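Local coordinates for protein PES4 (Saccharomyces cerevisiae, PDB 6EXX) that probably binds RNA, including mRNA 3'-untranslated regions and poly(A) or poly(U) tracts, through several RNA recognition motifs, the fourth of which is described here, at residues D56-R59 with I60-L64. Sequence-based numbering, arbitrary orientation.
Sequences DATR and IFNFL
The carboxamide of Asn62 lies flat beneath the carbonyl oxygen of Thr58, one helical turn earlier: Thr58 O stands over its face, 3.2 Å from Asn62 CG. Thr58 CG2 lies on the same side of the amide plane but out beyond its nitrogen end, 3.8 Å from Asn62 ND2, as the two side chains run side by side. With CG beside its own backbone N (chi1 -74°), Asn62 folds back toward that turn. Its ND2 is 3.4 Å from Thr58 O but badly angled, and the carbonyl is taken instead by the backbone, with Asn62 N bonding to Thr58 O at 2.9 Å. The hydroxyl of Thr58 bonds to the carbonyl of Phe54.

The phenylalanine rings swing clear of the preceding turn. Phe61 CB rests 3.3 Å from Ala57 O, and with CG anti to the backbone N (chi1 174°) the side chain reaches Leu5, and the ring meets that of Trp78 with the planes at about 30°. The side chain of Phe63 touches the earlier turn through CB alone, 3.8 Å from Arg59 O; it packs on Leu22 and makes a cation-pi contact with Arg67. Phe61 N gives Ala57 O a nearly linear 2.8 Å bond, whereas that from Phe63 N to Arg59 O is weak at 3.3 Å.

This is the second helix of the RRM beta-alpha-beta-beta-alpha-beta fold: Ala57 and Ile60 pack on Phe51 of the sheet, Leu64 on the first helix, and Arg59 forms a salt bridge with Glu26. Main-chain bonds thus join the two turns, while the amide of Asn62 meets Thr58 by van der Waals and probably dipolar contact.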
ATOM      1  N   ASP A  56      11.600   6.222  -2.795  1.00 12.48           N
ATOM      2  CA  ASP A  56      10.750   5.891  -1.656  1.00 11.94           C
ATOM      3  C   ASP A  56       9.750   4.801  -2.021  1.00 10.13           C
ATOM      4  O   ASP A  56       9.554   3.830  -1.276  1.00 10.93           O
ATOM      5  CB  ASP A  56       9.965   7.115  -1.183  1.00 12.37           C
ATOM      6  CG  ASP A  56      10.819   8.131  -0.437  1.00 13.91           C
ATOM      7  OD1 ASP A  56      12.013   7.853  -0.162  1.00 15.73           O
ATOM      8  OD2 ASP A  56      10.277   9.213  -0.115  1.00 14.85           O
ATOM      9  N   ALA A  57       9.082   4.970  -3.153  1.00  9.11           N
ATOM     10  CA  ALA A  57       8.072   4.009  -3.560  1.00  8.49           C
ATOM     11  C   ALA A  57       8.647   2.601  -3.698  1.00  8.58           C
ATOM     12  O   ALA A  57       8.000   1.619  -3.338  1.00  9.22           O
ATOM     13  CB  ALA A  57       7.424   4.446  -4.859  1.00  9.74           C
ATOM     14  N   THR A  58       9.854   2.509  -4.231  1.00  8.57           N
ATOM     15  CA  THR A  58      10.526   1.235  -4.451  1.00  8.70           C
ATOM     16  C   THR A  58      10.586   0.399  -3.177  1.00  7.56           C
ATOM     17  O   THR A  58      10.314  -0.800  -3.201  1.00  8.22           O
ATOM     18  CB  THR A  58      11.959   1.504  -4.965  1.00  9.75           C
ATOM     19  OG1 THR A  58      11.897   2.005  -6.301  1.00 10.90           O
ATOM     20  CG2 THR A  58      12.819   0.255  -4.948  1.00 10.28           C
ATOM     21  N   ARG A  59      10.990   1.022  -2.077  1.00  8.23           N
ATOM     22  CA  ARG A  59      11.195   0.255  -0.862  1.00  9.18           C
ATOM     23  C   ARG A  59       9.889  -0.337  -0.338  1.00  9.49           C
ATOM     24  O   ARG A  59       9.848  -1.488   0.112  1.00  9.94           O
ATOM     25  CB  ARG A  59      11.892   1.104   0.202  1.00 11.95           C
ATOM     26  CG  ARG A  59      13.205   1.705  -0.292  1.00 14.83           C
ATOM     27  CD  ARG A  59      14.275   1.831   0.783  1.00 17.43           C
ATOM     28  NE  ARG A  59      13.964   2.849   1.785  1.00 19.74           N
ATOM     29  CZ  ARG A  59      14.106   4.160   1.608  1.00 22.01           C
ATOM     30  NH1 ARG A  59      14.531   4.655   0.451  1.00 23.05           N
ATOM     31  NH2 ARG A  59      13.809   4.986   2.603  1.00 21.51           N
ATOM     32  N   ILE A  60       8.810   0.432  -0.412  1.00  8.28           N
ATOM     33  CA  ILE A  60       7.519  -0.049   0.055  1.00  8.28           C
ATOM     34  C   ILE A  60       6.906  -1.053  -0.937  1.00  7.86           C
ATOM     35  O   ILE A  60       6.336  -2.067  -0.528  1.00  8.99           O
ATOM     36  CB  ILE A  60       6.574   1.137   0.353  1.00  8.84           C
ATOM     37  CG1 ILE A  60       7.185   2.059   1.420  1.00 10.74           C
ATOM     38  CG2 ILE A  60       5.205   0.643   0.769  1.00  9.96           C
ATOM     39  CD1 ILE A  60       7.521   1.373   2.724  1.00 13.50           C
ATOM     40  N   PHE A  61       7.050  -0.804  -2.234  1.00  7.64           N
ATOM     41  CA  PHE A  61       6.648  -1.775  -3.234  1.00  7.80           C
ATOM     42  C   PHE A  61       7.305  -3.126  -2.979  1.00  7.90           C
ATOM     43  O   PHE A  61       6.660  -4.172  -3.018  1.00  8.05           O
ATOM     44  CB  PHE A  61       7.013  -1.297  -4.634  1.00  8.59           C
ATOM     45  CG  PHE A  61       6.756  -2.318  -5.691  1.00  8.98           C
ATOM     46  CD1 PHE A  61       5.508  -2.452  -6.255  1.00 10.46           C
ATOM     47  CD2 PHE A  61       7.756  -3.171  -6.109  1.00 10.52           C
ATOM     48  CE1 PHE A  61       5.263  -3.402  -7.224  1.00 12.43           C
ATOM     49  CE2 PHE A  61       7.508  -4.121  -7.075  1.00 12.59           C
ATOM     50  CZ  PHE A  61       6.264  -4.229  -7.634  1.00 12.68           C
ATOM     51  N   ASN A  62       8.603  -3.119  -2.724  1.00  7.93           N
ATOM     52  CA  ASN A  62       9.313  -4.371  -2.523  1.00  7.90           C
ATOM     53  C   ASN A  62       8.733  -5.151  -1.348  1.00  7.76           C
ATOM     54  O   ASN A  62       8.613  -6.372  -1.412  1.00  8.10           O
ATOM     55  CB  ASN A  62      10.809  -4.119  -2.298  1.00  8.64           C
ATOM     56  CG  ASN A  62      11.546  -3.741  -3.559  1.00  8.23           C
ATOM     57  OD1 ASN A  62      11.097  -4.010  -4.669  1.00  9.33           O
ATOM     58  ND2 ASN A  62      12.719  -3.155  -3.389  1.00  9.45           N
ATOM     59  N   PHE A  63       8.396  -4.445  -0.277  1.00  7.85           N
ATOM     60  CA  PHE A  63       7.850  -5.083   0.907  1.00  7.75           C
ATOM     61  C   PHE A  63       6.448  -5.653   0.672  1.00  7.32           C
ATOM     62  O   PHE A  63       6.116  -6.739   1.146  1.00  7.67           O
ATOM     63  CB  PHE A  63       7.823  -4.076   2.062  1.00  9.00           C
ATOM     64  CG  PHE A  63       7.425  -4.680   3.377  1.00 10.05           C
ATOM     65  CD1 PHE A  63       6.090  -4.788   3.722  1.00 10.29           C
ATOM     66  CD2 PHE A  63       8.376  -5.136   4.269  1.00 11.95           C
ATOM     67  CE1 PHE A  63       5.710  -5.347   4.933  1.00 12.15           C
ATOM     68  CE2 PHE A  63       7.996  -5.686   5.485  1.00 14.00           C
ATOM     69  CZ  PHE A  63       6.663  -5.791   5.802  1.00 13.85           C
ATOM     70  N   LEU A  64       5.615  -4.898  -0.038  1.00  7.58           N
ATOM     71  CA  LEU A  64       4.207  -5.247  -0.178  1.00  7.70           C
ATOM     72  C   LEU A  64       3.881  -6.151  -1.344  1.00  7.83           C
ATOM     73  O   LEU A  64       2.897  -6.873  -1.282  1.00  8.77           O
ATOM     74  CB  LEU A  64       3.355  -3.994  -0.312  1.00  8.14           C
ATOM     75  CG  LEU A  64       3.207  -3.155   0.953  1.00  8.89           C
ATOM     76  CD1 LEU A  64       2.495  -1.857   0.629  1.00  9.71           C
ATOM     77  CD2 LEU A  64       2.475  -3.915   2.050  1.00 10.36           C
TER